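Local coordinates for DNA ligase (Aquifex aeolicus, PDB 3QWU), which probably joins nucleic-acid ends in an ATP-dependent reaction, holding adenosine and calcium in a nucleotidyltransferase domain of the RNA ligase family, at residues 52-57 with 98-103; 122-127 with 178-183; 156-161 with 217-222; 165-170 with 225-230. All coordinates share one frame; numbering follows the deposited sequence.

Contact 1: 52-57 with 98-103; sequences WGYPHI and LSRGGF. With ADN (adenosine), chain C.
Tyr-54 meets Arg-100 at the root of the phenol, where Tyr-54 CB lies 4.1 Å from Arg-100 CD. The guanidinium beyond is doubtfully placed, since its NH1 sits too close to Tyr-54 O, and its turn against the phenol ring carries no weight. With CG anti to the backbone N (chi1 -164°), the Tyr-54 ring runs on toward the nucleoside: its OH lies 3.4 Å from adenosine C2 and is hydrogen-bonded to Asp-158. Losing the ring to an alanine would probably leave Asp-158 without this hydroxyl and open a gap between Arg-100 and the adenine. Pro-55 packs CD on a face of the same phenol, 3.5 Å above its plane. The facing loop reads Ser-Arg-Gly-Gly, consistent with motif Ia of the covalent nucleotidyltransferases, and Arg-100 NE, as modelled, comes to 3.6 Å from adenosine O3'. Ser-99 to Gly-102 form a type I turn, and Ser-99 OG accepts the N-H of Phe-103 at 3.1 Å. His-56 turns ND1 toward the guanidinium, an approach known only roughly, with its NE2 bonded to Asp-35, and touches Tyr-369 of the second subunit. Ile-57 sets CD1 against adenosine C2 at 3.9 Å.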
# COMPACT_ATOMS: atom_id res chain seq x y z
N TRP A 52 17.17 16.25 23.08
CA TRP A 52 16.44 15.01 22.88
C TRP A 52 15.50 15.20 21.70
O TRP A 52 15.04 16.31 21.44
CB TRP A 52 15.71 14.56 24.15
CG TRP A 52 16.66 13.92 25.13
CD1 TRP A 52 17.45 14.57 26.06
CD2 TRP A 52 16.93 12.53 25.28
NE1 TRP A 52 18.19 13.66 26.77
CE2 TRP A 52 17.89 12.40 26.31
CE3 TRP A 52 16.46 11.38 24.66
CZ2 TRP A 52 18.38 11.16 26.71
CZ3 TRP A 52 16.94 10.15 25.06
CH2 TRP A 52 17.88 10.05 26.07
N GLY A 53 15.32 14.10 20.97
CA GLY A 53 14.40 14.00 19.86
C GLY A 53 12.96 14.20 20.31
O GLY A 53 12.65 13.95 21.46
N TYR A 54 12.11 14.71 19.42
CA TYR A 54 10.69 14.90 19.76
C TYR A 54 10.09 13.54 19.67
O TYR A 54 10.33 12.86 18.70
CB TYR A 54 9.96 15.86 18.81
CG TYR A 54 8.67 16.33 19.40
CD1 TYR A 54 7.47 15.76 19.03
CD2 TYR A 54 8.65 17.33 20.31
CE1 TYR A 54 6.26 16.18 19.57
CE2 TYR A 54 7.45 17.79 20.83
CZ TYR A 54 6.27 17.19 20.48
OH TYR A 54 5.11 17.65 21.01
N PRO A 55 9.40 13.10 20.73
CA PRO A 55 8.91 11.74 20.85
C PRO A 55 7.61 11.52 20.04
O PRO A 55 6.89 12.47 19.74
CB PRO A 55 8.69 11.59 22.36
CG PRO A 55 8.31 12.93 22.80
CD PRO A 55 9.05 13.91 21.91
N HIS A 56 7.36 10.26 19.67
CA HIS A 56 6.24 9.88 18.81
C HIS A 56 4.92 10.11 19.53
O HIS A 56 4.77 9.70 20.68
CB HIS A 56 6.37 8.40 18.37
CG HIS A 56 7.55 8.13 17.46
ND1 HIS A 56 7.66 8.68 16.19
CD2 HIS A 56 8.68 7.39 17.64
CE1 HIS A 56 8.80 8.30 15.64
NE2 HIS A 56 9.44 7.51 16.50
N ILE A 57 3.97 10.78 18.88
CA ILE A 57 2.60 10.85 19.43
C ILE A 57 1.71 9.77 18.79
O ILE A 57 1.60 9.70 17.58
CB ILE A 57 1.97 12.23 19.18
CG1 ILE A 57 2.96 13.33 19.53
CG2 ILE A 57 0.60 12.32 19.89
CD1 ILE A 57 2.38 14.76 19.55
N LEU A 98 16.60 22.47 14.63
CA LEU A 98 16.76 21.07 14.22
C LEU A 98 15.48 20.55 13.58
O LEU A 98 14.39 20.78 14.12
CB LEU A 98 17.05 20.16 15.42
CG LEU A 98 18.34 20.34 16.21
CD1 LEU A 98 18.42 19.25 17.26
CD2 LEU A 98 19.62 20.32 15.33
N SER A 99 15.62 19.86 12.44
CA SER A 99 14.55 19.03 11.84
C SER A 99 14.21 17.83 12.71
O SER A 99 14.96 17.46 13.61
CB SER A 99 15.01 18.48 10.50
OG SER A 99 15.96 17.42 10.71
N ARG A 100 13.13 17.16 12.41
CA ARG A 100 12.71 16.05 13.23
C ARG A 100 13.78 15.02 13.22
O ARG A 100 14.00 14.35 14.25
CB ARG A 100 11.40 15.45 12.72
CG ARG A 100 10.87 14.34 13.59
CD ARG A 100 10.10 14.76 14.87
NE ARG A 100 8.88 13.92 14.90
CZ ARG A 100 8.52 13.04 15.84
NH1 ARG A 100 9.22 12.87 16.94
NH2 ARG A 100 7.40 12.33 15.69
N GLY A 101 14.44 14.89 12.06
CA GLY A 101 15.50 13.91 11.87
C GLY A 101 16.76 14.24 12.64
O GLY A 101 17.62 13.38 12.81
N GLY A 102 16.88 15.49 13.08
CA GLY A 102 18.04 15.90 13.85
C GLY A 102 19.11 16.60 13.04
O GLY A 102 20.21 16.79 13.54
N PHE A 103 18.81 16.99 11.81
CA PHE A 103 19.73 17.84 11.08
C PHE A 103 19.53 19.30 11.50
O PHE A 103 18.43 19.74 11.88
CB PHE A 103 19.50 17.76 9.59
CG PHE A 103 19.70 16.39 9.01
CD1 PHE A 103 20.98 15.97 8.64
CD2 PHE A 103 18.61 15.55 8.79
CE1 PHE A 103 21.18 14.74 8.06
CE2 PHE A 103 18.81 14.28 8.21
CZ PHE A 103 20.11 13.89 7.85
O5' ADN C . 3.78 13.69 15.63
C5' ADN C . 2.88 14.79 15.60
C4' ADN C . 3.53 15.98 14.90
O4' ADN C . 2.58 17.06 14.68
C3' ADN C . 4.65 16.56 15.75
O3' ADN C . 5.94 15.98 15.55
C2' ADN C . 4.62 18.05 15.43
O2' ADN C . 5.64 18.39 14.51
C1' ADN C . 3.25 18.33 14.81
N9 ADN C . 2.40 19.22 15.62
C8 ADN C . 1.61 20.18 15.09
N7 ADN C . 0.92 20.85 16.05
C5 ADN C . 1.26 20.25 17.22
C6 ADN C . 0.86 20.44 18.61
N6 ADN C . -0.04 21.42 18.89
N1 ADN C . 1.45 19.66 19.57
C2 ADN C . 2.34 18.68 19.23
N3 ADN C . 2.72 18.43 17.95
C4 ADN C . 2.24 19.19 16.94

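Contact 2: 122-127 with 178-183; sequences DENPDL and EKYNLP
Hydrogen bonds to the hydroxyl of Tyr-180 carry most of this contact. That OH donates to Glu-123 OE1 over a very short 2.5 Å, and accepts from Asn-124 ND2 at 3.0 Å with an N-H...O angle of 147°. The hydroxyl lies only 4° out of the Asn-124 amide plane, while that amide stands nearly perpendicular to the phenol ring. Asn-124 ND2 also bonds Ile-120 O, which ties the amide back to the helix it follows. A third partner comes from beside the tyrosine: Lys-179 NZ donates to Tyr-180 OH at 3.0 Å.

Among charged pairs, Lys-179 NZ and Glu-123 OE1 form a long salt bridge of 4.0 Å. The two N-H donors, one of them the Lys-179 ammonium, would be expected to make the phenol a stronger donor to the carboxylate, in keeping with the short bond.

Packing adds less. Glu-123 CD lies at the Tyr-180 ring edge, in its plane. The Glu-123 chain runs out extended beyond CG (chi2 -173°), which carries OE1 across to the hydroxyl. Away from the annotated sites, these bonds join two helix ends: Asn-124 follows helix 119-123, and Asn-181, with positive phi, is the first residue to leave helical backbone angles at the end of the other helix.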
# COMPACT_ATOMS: atom_id res chain seq x y z
N ASP A 122 17.84 33.67 25.41
CA ASP A 122 18.85 34.48 26.08
C ASP A 122 18.65 34.46 27.59
O ASP A 122 19.64 34.36 28.34
CB ASP A 122 18.84 35.92 25.58
CG ASP A 122 19.21 36.02 24.11
OD1 ASP A 122 19.88 35.10 23.59
OD2 ASP A 122 18.82 37.01 23.46
N GLU A 123 17.40 34.53 28.04
CA GLU A 123 17.08 34.59 29.46
C GLU A 123 16.92 33.22 30.09
O GLU A 123 16.98 33.10 31.28
CB GLU A 123 15.82 35.43 29.72
CG GLU A 123 16.00 36.87 29.20
CD GLU A 123 14.87 37.83 29.54
OE1 GLU A 123 13.83 37.42 30.07
OE2 GLU A 123 15.02 39.02 29.27
N ASN A 124 16.71 32.20 29.28
CA ASN A 124 16.52 30.84 29.74
C ASN A 124 17.25 29.92 28.77
O ASN A 124 16.61 29.20 28.03
CB ASN A 124 15.03 30.52 29.76
CG ASN A 124 14.17 31.64 30.44
OD1 ASN A 124 13.87 31.52 31.63
ND2 ASN A 124 13.79 32.71 29.69
N PRO A 125 18.61 29.94 28.76
CA PRO A 125 19.41 29.12 27.79
C PRO A 125 19.30 27.59 27.86
O PRO A 125 19.79 26.90 26.99
CB PRO A 125 20.87 29.57 28.03
CG PRO A 125 20.85 30.23 29.37
CD PRO A 125 19.47 30.82 29.58
N ASP A 126 18.63 27.08 28.88
CA ASP A 126 18.27 25.65 28.99
C ASP A 126 17.07 25.21 28.07
O ASP A 126 16.92 24.02 27.73
CB ASP A 126 17.99 25.31 30.48
CG ASP A 126 16.92 26.27 31.15
OD1 ASP A 126 17.10 27.55 31.14
OD2 ASP A 126 15.92 25.73 31.68
N LEU A 127 16.22 26.15 27.70
CA LEU A 127 15.01 25.81 26.94
C LEU A 127 15.30 25.35 25.49
O LEU A 127 16.24 25.81 24.77
CB LEU A 127 14.05 26.99 26.96
CG LEU A 127 13.44 27.35 28.31
CD1 LEU A 127 12.43 28.47 28.12
CD2 LEU A 127 12.82 26.15 29.00
N GLU A 178 3.13 33.55 27.16
CA GLU A 178 2.50 34.84 27.50
C GLU A 178 3.61 35.88 27.82
O GLU A 178 3.59 37.01 27.32
CB GLU A 178 1.45 34.67 28.60
CG GLU A 178 1.09 35.94 29.40
CD GLU A 178 -0.04 36.83 28.80
OE1 GLU A 178 -0.33 36.76 27.57
OE2 GLU A 178 -0.64 37.62 29.58
N LYS A 179 4.62 35.48 28.57
CA LYS A 179 5.66 36.41 29.00
C LYS A 179 6.41 37.02 27.81
O LYS A 179 6.52 38.24 27.71
CB LYS A 179 6.64 35.71 29.94
CG LYS A 179 7.65 36.64 30.58
CD LYS A 179 8.51 35.91 31.58
CE LYS A 179 9.62 36.79 32.08
NZ LYS A 179 10.86 36.02 32.30
N TYR A 180 6.86 36.15 26.89
CA TYR A 180 7.73 36.52 25.78
C TYR A 180 7.00 36.76 24.47
O TYR A 180 7.61 37.04 23.42
CB TYR A 180 8.77 35.43 25.60
CG TYR A 180 9.74 35.37 26.76
CD1 TYR A 180 9.73 34.31 27.68
CD2 TYR A 180 10.67 36.38 26.96
CE1 TYR A 180 10.64 34.28 28.75
CE2 TYR A 180 11.57 36.35 27.98
CZ TYR A 180 11.56 35.33 28.88
OH TYR A 180 12.44 35.38 29.89
N ASN A 181 5.68 36.61 24.55
CA ASN A 181 4.79 36.87 23.44
C ASN A 181 5.01 36.03 22.21
O ASN A 181 4.95 36.52 21.11
CB ASN A 181 4.94 38.31 23.06
CG ASN A 181 3.64 38.91 22.77
OD1 ASN A 181 2.90 39.35 23.71
ND2 ASN A 181 3.28 38.92 21.48
N LEU A 182 5.22 34.75 22.41
CA LEU A 182 5.53 33.85 21.30
C LEU A 182 4.28 33.50 20.47
O LEU A 182 3.18 33.47 20.99
CB LEU A 182 6.20 32.59 21.86
CG LEU A 182 7.49 32.88 22.67
CD1 LEU A 182 8.13 31.62 23.22
CD2 LEU A 182 8.49 33.68 21.81
N PRO A 183 4.45 33.27 19.18
CA PRO A 183 3.37 32.68 18.39
C PRO A 183 3.19 31.21 18.81
O PRO A 183 4.19 30.50 19.01
CB PRO A 183 3.90 32.78 16.95
CG PRO A 183 5.43 32.80 17.07
CD PRO A 183 5.74 33.33 18.45

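Contact 3: 156-161 with 217-222; sequences VFDFMK and VFKEDS. With ADN (adenosine), chain C.
The adenine-binding pocket of the nucleotidyltransferase domain is built here from two strands, 153-161 and 215-220, that belong to different sheets. Phe-157 lays one ring face on the base: adenosine N3 stands 3.6 Å above the ring plane, over its centre. The ring gets there with CG wedged between the backbone N and the carbonyl carbon (chi1 59°). Val-217 CG2 approaches the base from the opposite face, 3.6 Å from adenosine N1, so the purine is sandwiched. Replacing Phe-157 by an alanine would probably uncover one face of the adenine and leave the base free to drift off Val-217 into the gap.

Lys-219, its chain extended beyond CG, donates from NZ to adenosine N1 at 2.9 Å. The same ammonium makes a salt bridge to Asp-158 OD2 at 3.1 Å, meeting that oxygen from above the carboxylate plane (55° out of it), and another to Glu-78. Asp-158 OD2 is shared with Tyr-54 and Arg-227, and its OD1 pairs with Lys-173; this buried carboxylate therefore probably stays ionised. Phe-157 and Asp-158 both face Cys-130 in a classic beta bulge. An aromatic ring on adenine, with a strand lysine at N1, is consistent with the motif IIIa and motif IV elements of RNA ligases.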
# COMPACT_ATOMS: atom_id res chain seq x y z
N VAL A 156 4.82 27.70 18.32
CA VAL A 156 5.24 26.92 19.47
C VAL A 156 4.08 26.04 20.02
O VAL A 156 2.93 26.48 20.12
CB VAL A 156 5.72 27.88 20.64
CG1 VAL A 156 6.14 27.05 21.89
CG2 VAL A 156 6.84 28.79 20.19
N PHE A 157 4.39 24.77 20.30
CA PHE A 157 3.47 23.84 20.94
C PHE A 157 4.10 23.10 22.13
O PHE A 157 3.40 22.39 22.89
CB PHE A 157 2.94 22.82 19.91
CG PHE A 157 3.99 21.99 19.23
CD1 PHE A 157 4.68 21.01 19.89
CD2 PHE A 157 4.33 22.22 17.91
CE1 PHE A 157 5.69 20.28 19.20
CE2 PHE A 157 5.33 21.50 17.27
CZ PHE A 157 6.01 20.56 17.92
N ASP A 158 5.42 23.22 22.31
CA ASP A 158 6.04 22.58 23.48
C ASP A 158 7.38 23.24 23.85
O ASP A 158 7.97 23.98 23.05
CB ASP A 158 6.18 21.02 23.27
CG ASP A 158 4.90 20.21 23.72
OD1 ASP A 158 4.37 20.49 24.84
OD2 ASP A 158 4.46 19.28 22.98
N PHE A 159 7.81 23.02 25.09
CA PHE A 159 9.19 23.27 25.48
C PHE A 159 9.75 21.99 26.06
O PHE A 159 9.07 21.26 26.77
CB PHE A 159 9.32 24.35 26.55
CG PHE A 159 8.90 25.72 26.11
CD1 PHE A 159 9.76 26.52 25.41
CD2 PHE A 159 7.65 26.22 26.45
CE1 PHE A 159 9.36 27.78 25.03
CE2 PHE A 159 7.26 27.52 26.06
CZ PHE A 159 8.09 28.26 25.33
N MET A 160 10.98 21.72 25.69
CA MET A 160 11.75 20.68 26.28
C MET A 160 12.88 21.40 26.94
O MET A 160 12.92 22.62 26.89
CB MET A 160 12.21 19.71 25.20
CG MET A 160 11.05 18.87 24.68
SD MET A 160 11.46 17.71 23.38
CE MET A 160 12.43 16.44 24.24
N LYS A 161 13.80 20.65 27.53
CA LYS A 161 14.96 21.20 28.19
C LYS A 161 16.20 20.44 27.74
O LYS A 161 16.17 19.25 27.59
CB LYS A 161 14.80 21.04 29.73
CG LYS A 161 14.18 22.26 30.45
CD LYS A 161 13.93 22.08 31.98
CE LYS A 161 14.08 23.43 32.74
NZ LYS A 161 13.22 23.60 33.98
N VAL A 217 -4.07 17.88 18.96
CA VAL A 217 -3.29 17.03 19.89
C VAL A 217 -3.84 17.13 21.29
O VAL A 217 -4.04 18.20 21.80
CB VAL A 217 -1.81 17.45 19.95
CG1 VAL A 217 -1.00 16.47 20.81
CG2 VAL A 217 -1.24 17.51 18.58
N PHE A 218 -4.07 15.99 21.93
CA PHE A 218 -4.57 15.95 23.29
C PHE A 218 -3.39 15.76 24.25
O PHE A 218 -2.53 14.94 23.97
CB PHE A 218 -5.54 14.78 23.44
CG PHE A 218 -6.70 14.82 22.47
CD1 PHE A 218 -7.77 15.65 22.71
CD2 PHE A 218 -6.73 13.98 21.37
CE1 PHE A 218 -8.85 15.68 21.87
CE2 PHE A 218 -7.79 14.02 20.52
CZ PHE A 218 -8.88 14.89 20.79
N LYS A 219 -3.35 16.54 25.33
CA LYS A 219 -2.20 16.54 26.31
C LYS A 219 -2.65 16.47 27.76
O LYS A 219 -3.19 17.42 28.30
CB LYS A 219 -1.32 17.77 26.14
CG LYS A 219 -0.93 17.97 24.69
CD LYS A 219 0.20 18.95 24.41
CE LYS A 219 0.46 19.02 22.87
NZ LYS A 219 1.47 20.06 22.45
N GLU A 220 -2.42 15.30 28.36
CA GLU A 220 -2.85 15.02 29.72
C GLU A 220 -2.20 15.98 30.70
O GLU A 220 -1.01 16.23 30.66
CB GLU A 220 -2.57 13.57 30.13
CG GLU A 220 -3.42 13.09 31.34
CD GLU A 220 -3.18 11.62 31.63
OE1 GLU A 220 -2.15 11.32 32.25
OE2 GLU A 220 -3.95 10.76 31.19
N ASP A 221 -3.03 16.54 31.55
CA ASP A 221 -2.61 17.58 32.48
C ASP A 221 -2.10 16.81 33.68
O ASP A 221 -2.77 16.67 34.67
CB ASP A 221 -3.83 18.44 32.81
CG ASP A 221 -3.49 19.63 33.70
OD1 ASP A 221 -2.43 20.27 33.49
OD2 ASP A 221 -4.34 19.95 34.58
N SER A 222 -0.92 16.23 33.57
CA SER A 222 -0.47 15.34 34.57
C SER A 222 1.01 15.12 34.51
O SER A 222 1.64 15.62 33.62
CB SER A 222 -1.17 14.01 34.38
OG SER A 222 -0.69 13.42 33.19
O5' ADN C . 3.78 13.69 15.63
C5' ADN C . 2.88 14.79 15.60
C4' ADN C . 3.53 15.98 14.90
O4' ADN C . 2.58 17.06 14.68
C3' ADN C . 4.65 16.56 15.75
O3' ADN C . 5.94 15.98 15.55
C2' ADN C . 4.62 18.05 15.43
O2' ADN C . 5.64 18.39 14.51
C1' ADN C . 3.25 18.33 14.81
N9 ADN C . 2.40 19.22 15.62
C8 ADN C . 1.61 20.18 15.09
N7 ADN C . 0.92 20.85 16.05
C5 ADN C . 1.26 20.25 17.22
C6 ADN C . 0.86 20.44 18.61
N6 ADN C . -0.04 21.42 18.89
N1 ADN C . 1.45 19.66 19.57
C2 ADN C . 2.34 18.68 19.23
N3 ADN C . 2.72 18.43 17.95
C4 ADN C . 2.24 19.19 16.94

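Contact 4: 165-170 with 225-230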
# COMPACT_ATOMS: atom_id res chain seq x y z
N GLN A 165 14.24 14.64 28.85
CA GLN A 165 13.35 13.99 27.90
C GLN A 165 11.92 14.48 27.93
O GLN A 165 11.20 14.29 26.98
CB GLN A 165 13.33 12.49 28.14
CG GLN A 165 14.35 11.75 27.33
CD GLN A 165 13.99 10.32 27.27
OE1 GLN A 165 13.18 9.92 26.44
NE2 GLN A 165 14.55 9.52 28.18
N GLY A 166 11.48 15.07 29.02
CA GLY A 166 10.08 15.41 29.12
C GLY A 166 9.78 16.79 28.59
O GLY A 166 10.50 17.33 27.79
N PHE A 167 8.68 17.33 29.08
CA PHE A 167 8.08 18.51 28.58
C PHE A 167 7.72 19.44 29.74
O PHE A 167 7.30 19.00 30.79
CB PHE A 167 6.79 18.12 27.86
CG PHE A 167 7.00 17.41 26.52
CD1 PHE A 167 7.73 18.01 25.51
CD2 PHE A 167 6.38 16.22 26.25
CE1 PHE A 167 7.87 17.42 24.27
CE2 PHE A 167 6.53 15.59 25.00
CZ PHE A 167 7.29 16.21 24.01
N LEU A 168 7.86 20.74 29.56
CA LEU A 168 7.33 21.65 30.54
C LEU A 168 5.80 21.44 30.57
O LEU A 168 5.19 21.07 29.59
CB LEU A 168 7.72 23.10 30.25
CG LEU A 168 9.15 23.55 30.59
CD1 LEU A 168 10.31 22.65 30.06
CD2 LEU A 168 9.36 25.00 30.11
N SER A 169 5.21 21.60 31.74
CA SER A 169 3.81 21.42 31.91
C SER A 169 3.05 22.45 31.07
O SER A 169 3.63 23.43 30.61
CB SER A 169 3.46 21.60 33.39
OG SER A 169 3.92 22.89 33.76
N GLN A 170 1.74 22.23 30.90
CA GLN A 170 0.91 23.19 30.22
C GLN A 170 0.97 24.58 30.83
O GLN A 170 1.13 25.55 30.12
CB GLN A 170 -0.55 22.71 30.11
CG GLN A 170 -1.33 23.53 29.04
CD GLN A 170 -1.07 23.05 27.60
OE1 GLN A 170 -0.52 21.98 27.39
NE2 GLN A 170 -1.53 23.81 26.63
N ASN A 225 1.87 13.01 31.58
CA ASN A 225 1.65 13.95 30.47
C ASN A 225 1.44 13.24 29.11
O ASN A 225 2.05 13.60 28.11
CB ASN A 225 2.84 14.92 30.42
CG ASN A 225 2.64 16.07 29.44
OD1 ASN A 225 3.60 16.58 28.91
ND2 ASN A 225 1.41 16.48 29.21
N LYS A 226 0.58 12.25 29.10
CA LYS A 226 0.40 11.41 27.96
C LYS A 226 -0.25 12.27 26.87
O LYS A 226 -1.08 13.16 27.14
CB LYS A 226 -0.41 10.17 28.34
CG LYS A 226 -1.04 9.34 27.19
CD LYS A 226 -0.74 7.81 27.36
CE LYS A 226 -1.84 6.90 26.91
NZ LYS A 226 -2.78 6.47 27.98
N ARG A 227 0.21 12.01 25.64
CA ARG A 227 -0.29 12.68 24.45
C ARG A 227 -0.95 11.74 23.47
O ARG A 227 -0.64 10.54 23.43
CB ARG A 227 0.88 13.34 23.73
CG ARG A 227 1.37 14.57 24.38
CD ARG A 227 2.77 14.44 24.96
NE ARG A 227 2.94 15.64 25.75
CZ ARG A 227 3.21 16.85 25.24
NH1 ARG A 227 3.47 17.01 23.94
NH2 ARG A 227 3.27 17.89 26.06
N ALA A 228 -1.85 12.31 22.67
CA ALA A 228 -2.53 11.58 21.58
C ALA A 228 -3.06 12.54 20.55
O ALA A 228 -3.46 13.62 20.88
CB ALA A 228 -3.65 10.71 22.11
N LYS A 229 -3.07 12.14 19.29
CA LYS A 229 -3.52 13.04 18.23
C LYS A 229 -4.67 12.43 17.43
O LYS A 229 -4.80 11.19 17.31
CB LYS A 229 -2.37 13.40 17.30
CG LYS A 229 -1.73 12.22 16.56
CD LYS A 229 -0.67 12.75 15.53
CE LYS A 229 0.57 11.85 15.41
NZ LYS A 229 0.41 10.58 14.65
N TYR A 230 -5.50 13.29 16.88
CA TYR A 230 -6.60 12.87 16.05
C TYR A 230 -6.68 13.81 14.85
O TYR A 230 -6.54 15.04 15.01
CB TYR A 230 -7.88 12.87 16.87
CG TYR A 230 -9.08 12.49 16.09
CD1 TYR A 230 -9.89 13.46 15.49
CD2 TYR A 230 -9.43 11.14 15.94
CE1 TYR A 230 -11.04 13.08 14.74
CE2 TYR A 230 -10.54 10.74 15.21
CZ TYR A 230 -11.36 11.70 14.60
OH TYR A 230 -12.45 11.27 13.85
O HOH W 1 3.08 19.67 28.84
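A cation-pi stack joins the loop before helix 170-180 to strand 227-231 of the nucleotidyltransferase domain, beside the adenosine pocket, which Lys-229 of the same strand helps to line. The evidence is the flat overlap of two groups. The Arg-227 guanidinium lies on one face of the Phe-167 ring, with planes 22° apart and centres 3.9 Å apart. The overlap is off-centre, since the line from Arg-227 CZ to the ring centroid leans 35° from the ring normal. The cation therefore sits over the CD2-CE2 side, where Phe-167 CD2 comes within 3.4 Å of Arg-227 CZ.

Asn-225, two residues earlier, and Asp-158 together hold the guanidinium in this turn. Arg-227 NH2 donates to Asn-225 OD1 at 3.2 Å, tilted from the carbonyl plane; the other bonds to Asn-225, from Arg-227 NE to its O and OD1, are weak. A bend at chi2 (113°) turns the arginine chain back toward this asparagine. Arg-227 NH1 forms a salt bridge with Asp-158 OD2, and Asn-225 ND2 bonds Glu-220 O. Tyr-54 rests against Phe-167 and Arg-227 alike, placing the stack next to the aromatic lining of the adenosine pocket.

Asn-225 OD1 also touches Phe-167 CB. One water bridges the segments, donating to Leu-168 O at 2.6 Å and to Asn-225 OD1 at 3.1 Å.

How the contacts relate
From the N terminus, contact 1 comes first and is complete before the others begin: it closes the loop from 52-57, through strands 58-60 to 94-98, to 98-103. The remaining three interlock. Residues 122-127, 156-161 and 165-170 are passed in turn, and their partners 178-183, 217-222 and 225-230 follow in the same order, so contacts 2, 3 and 4 all cross one another. Contacts 3 and 4 lie only about 4 Å apart, centre to centre; contact 3 reaches strand 215-220 and contact 4 its sheet neighbour 227-231. Tyr-54 of contact 1 meets both, joining the 52-57 loop to them across the adenosine pocket. Contact 2 ties helix ends farther out, joined to contact 3 through Pro-183 and Val-156.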